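Local structure of lipase (Pelosinus fermentans, 5AH0) at residues A[1-6]-A[380-385]; A[166-170]-A[293-299]; A[268-272]-A[283-288]; A[273-277]-A[362-366]. The protein hydrolyses ester bonds as a lipase, including those of the polyester poly(butylene adipate-co-terephthalate), and carries a bound zinc ion. One frame throughout, in Å; residues are numbered along the deposited sequence.

Contact 1 (A[1-6]-A[380-385]); sequences MNSYPI and LSQLTI. Unlike the reference sequence in segment 1-6: M1 (reference Val).
With chi1 at -178°, N2 swings its CG trans to the backbone nitrogen, which brings the amide beside the carbonyl oxygens of L380 and L383. N2 CB sits 3.1 Å from S381 O, and N2 ND2 is 3.3 Å from L380 O at too poor an angle for a hydrogen bond. Here the two ends of an alpha/beta-hydrolase chain meet: the run into strand 6-9 and the tail that leaves helix 370-380. No hydrogen bond joins the segments directly. N2 OD1 accepts from Y4 N at 2.8 Å, an Asx turn, and H109 NE2 is a second partner. M1, which differs from the reference valine, lies side by side with Q382. The M1 chain bends at chi3 (69°), which sets M1 CE 3.8 Å from Q382 CG. Deeper in, I6 and L380 meet through their CD1 methyls and both pack on V111 of strand 108-113. On the outer side, the phenol end of Y4 approaches the branches of I385, while its ring meets that of H154. Y4 OH lies 3.8 Å from I385 CG2 and 3.9 Å from I385 CD1.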
loop_
_atom_site.group_PDB
_atom_site.type_symbol
_atom_site.label_atom_id
_atom_site.label_comp_id
_atom_site.label_asym_id
_atom_site.label_seq_id
_atom_site.Cartn_x
_atom_site.Cartn_y
_atom_site.Cartn_z
ATOM N N MET A 1 7.540 -2.227 -27.746
ATOM C CA MET A 1 7.087 -1.390 -26.645
ATOM C C MET A 1 6.943 -2.179 -25.353
ATOM O O MET A 1 7.934 -2.424 -24.672
ATOM C CB MET A 1 5.763 -0.728 -26.996
ATOM C CG MET A 1 5.853 0.270 -28.131
ATOM S SD MET A 1 4.223 0.898 -28.572
ATOM C CE MET A 1 3.840 1.881 -27.125
ATOM N N ASN A 2 5.716 -2.604 -25.045
ATOM C CA ASN A 2 5.389 -3.231 -23.764
ATOM C C ASN A 2 3.907 -3.602 -23.698
ATOM O O ASN A 2 3.055 -2.801 -24.071
ATOM C CB ASN A 2 5.751 -2.270 -22.622
ATOM C CG ASN A 2 5.504 -2.847 -21.235
ATOM O OD1 ASN A 2 4.458 -3.427 -20.947
ATOM N ND2 ASN A 2 6.479 -2.657 -20.353
ATOM N N SER A 3 3.604 -4.810 -23.226
ATOM C CA SER A 3 2.213 -5.251 -23.026
ATOM C C SER A 3 1.973 -5.927 -21.670
ATOM O O SER A 3 0.962 -6.600 -21.469
ATOM C CB SER A 3 1.778 -6.204 -24.128
ATOM O OG SER A 3 1.191 -5.487 -25.192
ATOM N N TYR A 4 2.916 -5.776 -20.753
ATOM C CA TYR A 4 2.720 -6.246 -19.393
ATOM C C TYR A 4 1.473 -5.611 -18.781
ATOM O O TYR A 4 1.221 -4.403 -18.946
ATOM C CB TYR A 4 3.935 -5.924 -18.532
ATOM C CG TYR A 4 5.236 -6.454 -19.071
ATOM C CD1 TYR A 4 5.336 -7.759 -19.578
ATOM C CD2 TYR A 4 6.376 -5.657 -19.068
ATOM C CE1 TYR A 4 6.547 -8.244 -20.073
ATOM C CE2 TYR A 4 7.582 -6.132 -19.556
ATOM C CZ TYR A 4 7.666 -7.421 -20.059
ATOM O OH TYR A 4 8.877 -7.862 -20.537
ATOM N N PRO A 5 0.691 -6.422 -18.063
ATOM C CA PRO A 5 -0.484 -5.884 -17.385
ATOM C C PRO A 5 -0.107 -5.054 -16.169
ATOM O O PRO A 5 1.037 -5.107 -15.697
ATOM C CB PRO A 5 -1.255 -7.136 -16.971
ATOM C CG PRO A 5 -0.221 -8.212 -16.896
ATOM C CD PRO A 5 0.782 -7.888 -17.957
ATOM N N ILE A 6 -1.082 -4.294 -15.677
ATOM C CA ILE A 6 -0.931 -3.500 -14.471
ATOM C C ILE A 6 -1.650 -4.169 -13.301
ATOM O O ILE A 6 -2.798 -4.591 -13.442
ATOM C CB ILE A 6 -1.500 -2.096 -14.665
ATOM C CG1 ILE A 6 -0.588 -1.274 -15.571
ATOM C CG2 ILE A 6 -1.687 -1.426 -13.332
ATOM C CD1 ILE A 6 -1.203 0.045 -16.031
ATOM N N LEU A 380 3.784 3.505 -18.949
ATOM C CA LEU A 380 4.277 2.208 -18.513
ATOM C C LEU A 380 4.355 1.222 -19.671
ATOM O O LEU A 380 5.147 0.285 -19.639
ATOM C CB LEU A 380 3.385 1.650 -17.405
ATOM C CG LEU A 380 3.427 2.453 -16.107
ATOM C CD1 LEU A 380 2.469 1.872 -15.095
ATOM C CD2 LEU A 380 4.845 2.463 -15.563
ATOM N N SER A 381 3.536 1.438 -20.693
ATOM C CA SER A 381 3.510 0.532 -21.826
ATOM C C SER A 381 4.485 0.996 -22.901
ATOM O O SER A 381 4.638 0.347 -23.928
ATOM C CB SER A 381 2.098 0.433 -22.408
ATOM O OG SER A 381 1.767 1.603 -23.132
ATOM N N GLN A 382 5.131 2.134 -22.664
ATOM C CA GLN A 382 6.122 2.637 -23.602
ATOM C C GLN A 382 7.532 2.253 -23.162
ATOM O O GLN A 382 8.493 2.441 -23.910
ATOM C CB GLN A 382 5.986 4.151 -23.747
ATOM C CG GLN A 382 4.776 4.567 -24.569
ATOM C CD GLN A 382 4.540 6.069 -24.567
ATOM O OE1 GLN A 382 5.388 6.843 -24.119
ATOM N NE2 GLN A 382 3.377 6.487 -25.057
ATOM N N LEU A 383 7.642 1.693 -21.958
ATOM C CA LEU A 383 8.918 1.214 -21.436
ATOM C C LEU A 383 9.399 0.037 -22.262
ATOM O O LEU A 383 8.640 -0.894 -22.509
ATOM C CB LEU A 383 8.792 0.813 -19.963
ATOM C CG LEU A 383 8.486 1.920 -18.942
ATOM C CD1 LEU A 383 8.021 1.331 -17.634
ATOM C CD2 LEU A 383 9.701 2.778 -18.691
ATOM N N THR A 384 10.659 0.079 -22.688
ATOM C CA THR A 384 11.209 -0.960 -23.554
ATOM C C THR A 384 11.761 -2.151 -22.783
ATOM O O THR A 384 12.220 -2.014 -21.651
ATOM C CB THR A 384 12.330 -0.398 -24.444
ATOM O OG1 THR A 384 13.375 0.117 -23.614
ATOM C CG2 THR A 384 11.802 0.724 -25.309
ATOM N N ILE A 385 11.714 -3.320 -23.409
ATOM C CA ILE A 385 12.242 -4.532 -22.799
ATOM C C ILE A 385 13.764 -4.577 -22.926
ATOM O O ILE A 385 14.464 -5.012 -22.015
ATOM C CB ILE A 385 11.646 -5.792 -23.442
ATOM C CG1 ILE A 385 10.137 -5.623 -23.642
ATOM C CG2 ILE A 385 11.978 -7.026 -22.604
ATOM C CD1 ILE A 385 9.461 -6.836 -24.251
#

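Contact 2 (A[166-170]-A[293-299]); sequences TTLAD and FIGSYTR
The side chains of R299 and D170 cross at about a right angle, yet their flat ends are nearly coplanar, 17° apart. NH1 of R299 gives a straight bond to OD2 of D170, at 2.7 Å and 173°, and meets that oxygen on its anti side. The bend at chi3 (70°) turns the guanidinium back toward the aspartate. R299 NH1 also donates to the phenol oxygen of Y297, 3.1 Å from NH1 to OH. T241 is a further partner of D170 OD2, and R299 NH2 is held by V305 O. A leucine in place of R299 would probably leave the buried D170 carboxylate without its close salt-bridge partner and the Y297 hydroxyl without this donor. The contact joins the short, weakly bonded helix 167-170 to the end of helix 288-294 and the loop after it, within the alpha/beta-hydrolase fold. T167 reaches from the first of these to both I294 and Y297. T167 CB meets the Y297 ring obliquely, 3.5 Å from Y297 CD2, and T167 OG1 comes 3.3 Å from I294 CG2. L168 and I294 cross, with their CD1 methyls 3.9 Å apart. The F293 ring turns its edge to the T167 carbonyl, with F293 CE2 3.9 Å from T167 O.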
loop_
_atom_site.group_PDB
_atom_site.type_symbol
_atom_site.label_atom_id
_atom_site.label_comp_id
_atom_site.label_asym_id
_atom_site.label_seq_id
_atom_site.Cartn_x
_atom_site.Cartn_y
_atom_site.Cartn_z
ATOM N N THR A 166 5.583 7.603 8.293
ATOM C CA THR A 166 4.699 8.730 8.591
ATOM C C THR A 166 4.649 9.092 10.066
ATOM O O THR A 166 4.505 8.207 10.908
ATOM C CB THR A 166 3.258 8.443 8.220
ATOM O OG1 THR A 166 3.203 7.828 6.938
ATOM C CG2 THR A 166 2.508 9.730 8.191
ATOM N N THR A 167 4.675 10.386 10.385
ATOM C CA THR A 167 4.531 10.802 11.777
ATOM C C THR A 167 3.106 10.513 12.282
ATOM O O THR A 167 2.848 10.533 13.478
ATOM C CB THR A 167 4.903 12.284 11.954
ATOM O OG1 THR A 167 4.141 13.092 11.063
ATOM C CG2 THR A 167 6.355 12.471 11.600
ATOM N N LEU A 168 2.193 10.195 11.372
ATOM C CA LEU A 168 0.859 9.778 11.788
ATOM C C LEU A 168 0.942 8.489 12.591
ATOM O O LEU A 168 0.225 8.307 13.571
ATOM C CB LEU A 168 -0.055 9.549 10.591
ATOM C CG LEU A 168 -1.531 9.375 10.953
ATOM C CD1 LEU A 168 -2.228 10.721 11.107
ATOM C CD2 LEU A 168 -2.240 8.516 9.946
ATOM N N ALA A 169 1.835 7.598 12.181
ATOM C CA ALA A 169 1.982 6.319 12.872
ATOM C C ALA A 169 2.904 6.429 14.089
ATOM O O ALA A 169 2.872 5.565 14.965
ATOM C CB ALA A 169 2.499 5.247 11.907
ATOM N N ASP A 170 3.714 7.486 14.149
ATOM C CA ASP A 170 4.598 7.696 15.298
ATOM C C ASP A 170 3.807 8.095 16.542
ATOM O O ASP A 170 4.228 7.821 17.666
ATOM C CB ASP A 170 5.669 8.758 15.000
ATOM C CG ASP A 170 6.720 8.282 13.993
ATOM O OD1 ASP A 170 6.442 7.360 13.204
ATOM O OD2 ASP A 170 7.848 8.820 14.005
ATOM N N PHE A 293 -2.655 17.563 12.505
ATOM C CA PHE A 293 -1.802 16.887 13.462
ATOM C C PHE A 293 -0.405 16.680 12.885
ATOM O O PHE A 293 0.574 17.004 13.534
ATOM C CB PHE A 293 -2.375 15.533 13.902
ATOM C CG PHE A 293 -1.436 14.765 14.786
ATOM C CD1 PHE A 293 -1.386 15.017 16.152
ATOM C CD2 PHE A 293 -0.556 13.836 14.243
ATOM C CE1 PHE A 293 -0.493 14.337 16.975
ATOM C CE2 PHE A 293 0.344 13.139 15.058
ATOM C CZ PHE A 293 0.374 13.388 16.430
ATOM N N ILE A 294 -0.316 16.117 11.688
ATOM C CA ILE A 294 0.982 15.841 11.065
ATOM C C ILE A 294 1.762 17.122 10.810
ATOM O O ILE A 294 2.986 17.168 10.977
ATOM C CB ILE A 294 0.823 15.080 9.732
ATOM C CG1 ILE A 294 0.139 13.732 9.979
ATOM C CG2 ILE A 294 2.188 14.837 9.057
ATOM C CD1 ILE A 294 -0.235 13.016 8.723
ATOM N N GLY A 295 1.046 18.172 10.424
ATOM C CA GLY A 295 1.677 19.442 10.130
ATOM C C GLY A 295 2.188 20.199 11.343
ATOM O O GLY A 295 2.807 21.247 11.191
ATOM N N SER A 296 1.941 19.682 12.546
ATOM C CA SER A 296 2.385 20.357 13.763
ATOM C C SER A 296 3.244 19.446 14.649
ATOM O O SER A 296 3.697 19.853 15.718
ATOM C CB SER A 296 1.185 20.881 14.562
ATOM O OG SER A 296 0.402 19.823 15.082
ATOM N N TYR A 297 3.451 18.210 14.212
ATOM C CA TYR A 297 4.199 17.245 14.997
ATOM C C TYR A 297 5.695 17.328 14.720
ATOM O O TYR A 297 6.136 17.112 13.603
ATOM C CB TYR A 297 3.693 15.829 14.725
ATOM C CG TYR A 297 4.453 14.775 15.486
ATOM C CD1 TYR A 297 4.105 14.445 16.787
ATOM C CD2 TYR A 297 5.515 14.100 14.899
ATOM C CE1 TYR A 297 4.798 13.482 17.495
ATOM C CE2 TYR A 297 6.222 13.128 15.594
ATOM C CZ TYR A 297 5.857 12.823 16.896
ATOM O OH TYR A 297 6.551 11.860 17.599
ATOM N N THR A 298 6.473 17.656 15.749
ATOM C CA THR A 298 7.931 17.618 15.640
ATOM C C THR A 298 8.521 16.749 16.750
ATOM O O THR A 298 7.865 16.462 17.746
ATOM C CB THR A 298 8.558 19.029 15.686
ATOM O OG1 THR A 298 8.214 19.677 16.915
ATOM C CG2 THR A 298 8.062 19.868 14.515
ATOM N N ARG A 299 9.758 16.310 16.565
ATOM C CA ARG A 299 10.391 15.463 17.564
ATOM C C ARG A 299 11.898 15.457 17.419
ATOM O O ARG A 299 12.429 15.230 16.330
ATOM C CB ARG A 299 9.867 14.035 17.462
ATOM C CG ARG A 299 10.355 13.130 18.547
ATOM C CD ARG A 299 9.948 11.723 18.254
ATOM N NE ARG A 299 10.679 11.191 17.116
ATOM C CZ ARG A 299 10.120 10.507 16.121
ATOM N NH1 ARG A 299 8.810 10.289 16.117
ATOM N NH2 ARG A 299 10.872 10.049 15.129
#

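Contact 3 (A[268-272]-A[283-288]); sequences VPSIL and MTPLLY
P285 is pressed into the backbone of 268-272, and this is the tight part of the contact. Its CG lies 3.3 Å from both P269 O and I271 O, and its CD also comes close to the carbonyl of S270. Next to it, V268 and P285 lie alongside each other and point opposite ways, with V268 CG1 3.9 Å from P285 CB. The other V268 branch, CG2, rests on CB of L287, whose side chain also touches F178 of helix 173-190. Y288 closes this end. S270 CB sits over one face of its ring in a CH-pi contact, 3.9 Å from the ring centroid and 23° off the normal. The ring edge is turned to V268 O, which lies in the ring plane 3.3 Å from Y288 CD1. Both segments belong to the long connection between strand 258-265 and helix 288-294. A type I turn from P285 to Y288 leads into that helix. P285 O accepts from Y288 N and T284 OG1, one from each side of the carbonyl plane. The far end is looser and wetter. No direct hydrogen bond crosses the contact, but one water links the backbones: it accepts from L272 N at 2.7 Å and donates to M283 O at 3.2 Å. L272 CB lies 3.6 Å from M283 O, and the exposed side chain of M283 is poorly ordered.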
loop_
_atom_site.group_PDB
_atom_site.type_symbol
_atom_site.label_atom_id
_atom_site.label_comp_id
_atom_site.label_asym_id
_atom_site.label_seq_id
_atom_site.Cartn_x
_atom_site.Cartn_y
_atom_site.Cartn_z
ATOM N N VAL A 268 -5.659 20.503 3.846
ATOM C CA VAL A 268 -7.058 20.116 3.796
ATOM C C VAL A 268 -7.927 21.200 4.427
ATOM O O VAL A 268 -7.686 21.607 5.547
ATOM C CB VAL A 268 -7.258 18.772 4.500
ATOM C CG1 VAL A 268 -8.697 18.289 4.350
ATOM C CG2 VAL A 268 -6.246 17.752 3.948
ATOM N N PRO A 269 -8.920 21.711 3.689
ATOM C CA PRO A 269 -9.841 22.692 4.284
ATOM C C PRO A 269 -10.680 22.105 5.425
ATOM O O PRO A 269 -10.805 20.868 5.540
ATOM C CB PRO A 269 -10.741 23.101 3.108
ATOM C CG PRO A 269 -10.633 22.003 2.135
ATOM C CD PRO A 269 -9.230 21.450 2.277
ATOM N N SER A 270 -11.255 22.985 6.243
ATOM C CA SER A 270 -12.160 22.565 7.300
ATOM C C SER A 270 -13.606 22.419 6.813
ATOM O O SER A 270 -14.428 21.802 7.488
ATOM C CB SER A 270 -12.100 23.552 8.469
ATOM O OG SER A 270 -12.686 24.805 8.128
ATOM N N ILE A 271 -13.916 22.966 5.640
ATOM C CA ILE A 271 -15.284 22.911 5.106
ATOM C C ILE A 271 -15.546 21.620 4.345
ATOM O O ILE A 271 -14.761 21.245 3.487
ATOM C CB ILE A 271 -15.581 24.062 4.125
ATOM C CG1 ILE A 271 -15.300 25.431 4.743
ATOM C CG2 ILE A 271 -17.026 23.959 3.638
ATOM C CD1 ILE A 271 -16.460 26.009 5.521
ATOM N N LEU A 272 -16.667 20.967 4.625
ATOM C CA LEU A 272 -16.982 19.691 3.996
ATOM C C LEU A 272 -17.887 19.814 2.764
ATOM O O LEU A 272 -18.979 20.372 2.834
ATOM C CB LEU A 272 -17.658 18.759 5.004
ATOM C CG LEU A 272 -18.117 17.426 4.418
ATOM C CD1 LEU A 272 -16.927 16.500 4.144
ATOM C CD2 LEU A 272 -19.102 16.771 5.344
ATOM N N MET A 283 -17.599 16.819 11.274
ATOM C CA MET A 283 -18.312 17.289 10.088
ATOM C C MET A 283 -17.379 18.138 9.232
ATOM O O MET A 283 -17.806 19.066 8.560
ATOM C CB MET A 283 -19.568 18.073 10.477
ATOM C CG MET A 283 -20.505 17.333 11.435
ATOM S SD MET A 283 -21.743 16.267 10.663
ATOM C CE MET A 283 -20.795 14.834 10.150
ATOM N N THR A 284 -16.089 17.850 9.331
ATOM C CA THR A 284 -15.093 18.384 8.421
ATOM C C THR A 284 -14.756 17.321 7.376
ATOM O O THR A 284 -15.252 16.184 7.449
ATOM C CB THR A 284 -13.816 18.793 9.173
ATOM O OG1 THR A 284 -13.173 17.617 9.679
ATOM C CG2 THR A 284 -14.140 19.729 10.308
ATOM N N PRO A 285 -13.894 17.656 6.412
ATOM C CA PRO A 285 -13.361 16.524 5.625
ATOM C C PRO A 285 -12.635 15.524 6.553
ATOM O O PRO A 285 -12.088 15.976 7.566
ATOM C CB PRO A 285 -12.388 17.197 4.659
ATOM C CG PRO A 285 -12.977 18.586 4.461
ATOM C CD PRO A 285 -13.524 18.963 5.846
ATOM N N LEU A 286 -12.629 14.228 6.222
ATOM C CA LEU A 286 -11.982 13.205 7.052
ATOM C C LEU A 286 -10.541 13.560 7.400
ATOM O O LEU A 286 -10.130 13.444 8.543
ATOM C CB LEU A 286 -12.000 11.837 6.345
ATOM C CG LEU A 286 -11.306 10.660 7.050
ATOM C CD1 LEU A 286 -11.930 10.436 8.427
ATOM C CD2 LEU A 286 -11.407 9.364 6.251
ATOM N N LEU A 287 -9.781 14.016 6.412
ATOM C CA LEU A 287 -8.359 14.229 6.587
ATOM C C LEU A 287 -7.988 15.519 7.318
ATOM O O LEU A 287 -6.802 15.764 7.573
ATOM C CB LEU A 287 -7.685 14.217 5.219
ATOM C CG LEU A 287 -7.805 12.896 4.453
ATOM C CD1 LEU A 287 -7.055 12.986 3.152
ATOM C CD2 LEU A 287 -7.270 11.768 5.317
ATOM N N TYR A 288 -8.983 16.350 7.636
ATOM C CA TYR A 288 -8.699 17.653 8.215
ATOM C C TYR A 288 -7.910 17.587 9.546
ATOM O O TYR A 288 -6.867 18.219 9.675
ATOM C CB TYR A 288 -9.987 18.456 8.402
ATOM C CG TYR A 288 -9.740 19.774 9.112
ATOM C CD1 TYR A 288 -9.135 20.839 8.454
ATOM C CD2 TYR A 288 -10.097 19.946 10.447
ATOM C CE1 TYR A 288 -8.889 22.055 9.113
ATOM C CE2 TYR A 288 -9.867 21.152 11.110
ATOM C CZ TYR A 288 -9.266 22.200 10.437
ATOM O OH TYR A 288 -9.029 23.384 11.092
HETATM O O HOH W 1 -18.501 21.501 6.539
#

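Contact 4 (A[273-277]-A[362-366]); sequences TSNEL and GIGTN
T365 lays its methyl group over the flat face of the E276 carboxylate. T365 CG2 is 3.6 Å from E276 CD and about the same distance from both oxygens. The same methyl meets T273, 4.0 Å from T273 CB, and lies near CB of N275. A hydroxyl group does not take this place, because chi1 of T365 (68°) sends OG1 elsewhere and leaves CG2 facing the turn. The carboxylate has a partner at both ends. T273 N donates to E276 OE2 at 3.2 Å, along the anti lone pair of that oxygen. A water lies 2.8 Å from E276 OE1 and probably donates to it; it accepts from T365 N at 2.9 Å. The water probably bridges the segments, which share no direct hydrogen bond. T273 to E276 form a type I beta turn, and the bond from T273 N ties the start of this turn to the side chain at its end. The turn lies in the connection from strand 258-265 to helix 288-294. Its partner, 362-366, lies in the loop between strand 352-353 and helix 370-380. Without the E276 carboxylate, as with an alanine here, T273 N would probably lose this acceptor, the water a partner, and the T365 methyl its cover on this side. Nearer the backbone, E276 CB faces G364 CA at 4.2 Å. The backbone angles of G364 would jam a CB against the carbonyl oxygen before it. At the buried end, L277 crosses I363 obliquely and also packs on L186 and F189 of helix 173-190. L277 CG lies 4.1 Å from I363 CG2.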
loop_
_atom_site.group_PDB
_atom_site.type_symbol
_atom_site.label_atom_id
_atom_site.label_comp_id
_atom_site.label_asym_id
_atom_site.label_seq_id
_atom_site.Cartn_x
_atom_site.Cartn_y
_atom_site.Cartn_z
ATOM N N THR A 273 -17.409 19.273 1.649
ATOM C CA THR A 273 -18.171 19.094 0.419
ATOM C C THR A 273 -18.791 17.700 0.406
ATOM O O THR A 273 -18.263 16.775 1.040
ATOM C CB THR A 273 -17.259 19.263 -0.804
ATOM O OG1 THR A 273 -16.670 20.568 -0.777
ATOM C CG2 THR A 273 -18.019 19.081 -2.109
ATOM N N SER A 274 -19.895 17.532 -0.321
ATOM C CA SER A 274 -20.519 16.213 -0.479
ATOM C C SER A 274 -19.685 15.280 -1.357
ATOM O O SER A 274 -20.015 14.110 -1.542
ATOM C CB SER A 274 -21.898 16.358 -1.099
ATOM O OG SER A 274 -21.779 16.962 -2.379
ATOM N N ASN A 275 -18.582 15.802 -1.866
ATOM C CA ASN A 275 -17.781 15.113 -2.854
ATOM C C ASN A 275 -16.642 14.310 -2.221
ATOM O O ASN A 275 -15.904 13.624 -2.919
ATOM C CB ASN A 275 -17.220 16.153 -3.829
ATOM C CG ASN A 275 -17.098 15.635 -5.234
ATOM O OD1 ASN A 275 -17.728 14.640 -5.599
ATOM N ND2 ASN A 275 -16.304 16.329 -6.050
ATOM N N GLU A 276 -16.499 14.392 -0.900
ATOM C CA GLU A 276 -15.337 13.797 -0.246
ATOM C C GLU A 276 -15.694 13.018 1.009
ATOM O O GLU A 276 -16.800 13.139 1.530
ATOM C CB GLU A 276 -14.310 14.876 0.102
ATOM C CG GLU A 276 -14.861 16.033 0.928
ATOM C CD GLU A 276 -13.927 17.240 0.934
ATOM O OE1 GLU A 276 -12.693 17.019 0.860
ATOM O OE2 GLU A 276 -14.421 18.399 1.013
ATOM N N LEU A 277 -14.749 12.204 1.477
ATOM C CA LEU A 277 -14.921 11.463 2.718
ATOM C C LEU A 277 -15.065 12.414 3.908
ATOM O O LEU A 277 -14.200 13.252 4.150
ATOM C CB LEU A 277 -13.739 10.527 2.951
ATOM C CG LEU A 277 -13.487 9.445 1.898
ATOM C CD1 LEU A 277 -12.281 8.611 2.274
ATOM C CD2 LEU A 277 -14.731 8.549 1.748
ATOM N N GLY A 362 -8.332 8.613 -6.295
ATOM C CA GLY A 362 -9.521 8.940 -7.072
ATOM C C GLY A 362 -10.760 9.402 -6.327
ATOM O O GLY A 362 -11.833 9.526 -6.912
ATOM N N ILE A 363 -10.608 9.675 -5.043
ATOM C CA ILE A 363 -11.718 10.053 -4.185
ATOM C C ILE A 363 -11.479 11.439 -3.580
ATOM O O ILE A 363 -10.551 11.634 -2.785
ATOM C CB ILE A 363 -11.893 9.020 -3.065
ATOM C CG1 ILE A 363 -12.104 7.632 -3.670
ATOM C CG2 ILE A 363 -13.035 9.384 -2.162
ATOM C CD1 ILE A 363 -11.795 6.487 -2.699
ATOM N N GLY A 364 -12.287 12.416 -3.963
ATOM C CA GLY A 364 -12.144 13.731 -3.362
ATOM C C GLY A 364 -12.390 14.886 -4.298
ATOM O O GLY A 364 -12.674 14.697 -5.481
ATOM N N THR A 365 -12.271 16.092 -3.760
ATOM C CA THR A 365 -12.559 17.304 -4.511
ATOM C C THR A 365 -11.454 17.661 -5.506
ATOM O O THR A 365 -11.596 18.599 -6.291
ATOM C CB THR A 365 -12.767 18.507 -3.565
ATOM O OG1 THR A 365 -11.521 18.828 -2.918
ATOM C CG2 THR A 365 -13.823 18.185 -2.518
ATOM N N ASN A 366 -10.340 16.941 -5.449
ATOM C CA ASN A 366 -9.272 17.164 -6.412
ATOM C C ASN A 366 -8.696 15.861 -6.944
ATOM O O ASN A 366 -7.486 15.764 -7.178
ATOM C CB ASN A 366 -8.155 17.998 -5.811
ATOM C CG ASN A 366 -7.283 18.622 -6.864
ATOM O OD1 ASN A 366 -7.631 18.619 -8.050
ATOM N ND2 ASN A 366 -6.138 19.157 -6.450
HETATM O O HOH W 2 -11.061 15.893 -1.173
#

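Overall arrangement
From the N terminus, contact 1 closes nearly the whole chain: it joins the lead into strand 6-9 to the tail of helix 370-380, and the other three contacts lie within that span. Contact 2 ties the region after strand 153-159 to the end of helix 288-294. Contact 3 falls inside its loop and closes a short loop of its own, before that helix. Contact 4 starts between the segments of contact 3 and joins the loop before helix 288-294 to that before helix 370-380, so it crosses contacts 2 and 3. Contacts 3 and 4 touch, with a probable hydrogen bond from L286 N to L277 O, 2.8 Å. Contact 1 lies about 38 Å from contact 2, centre to centre.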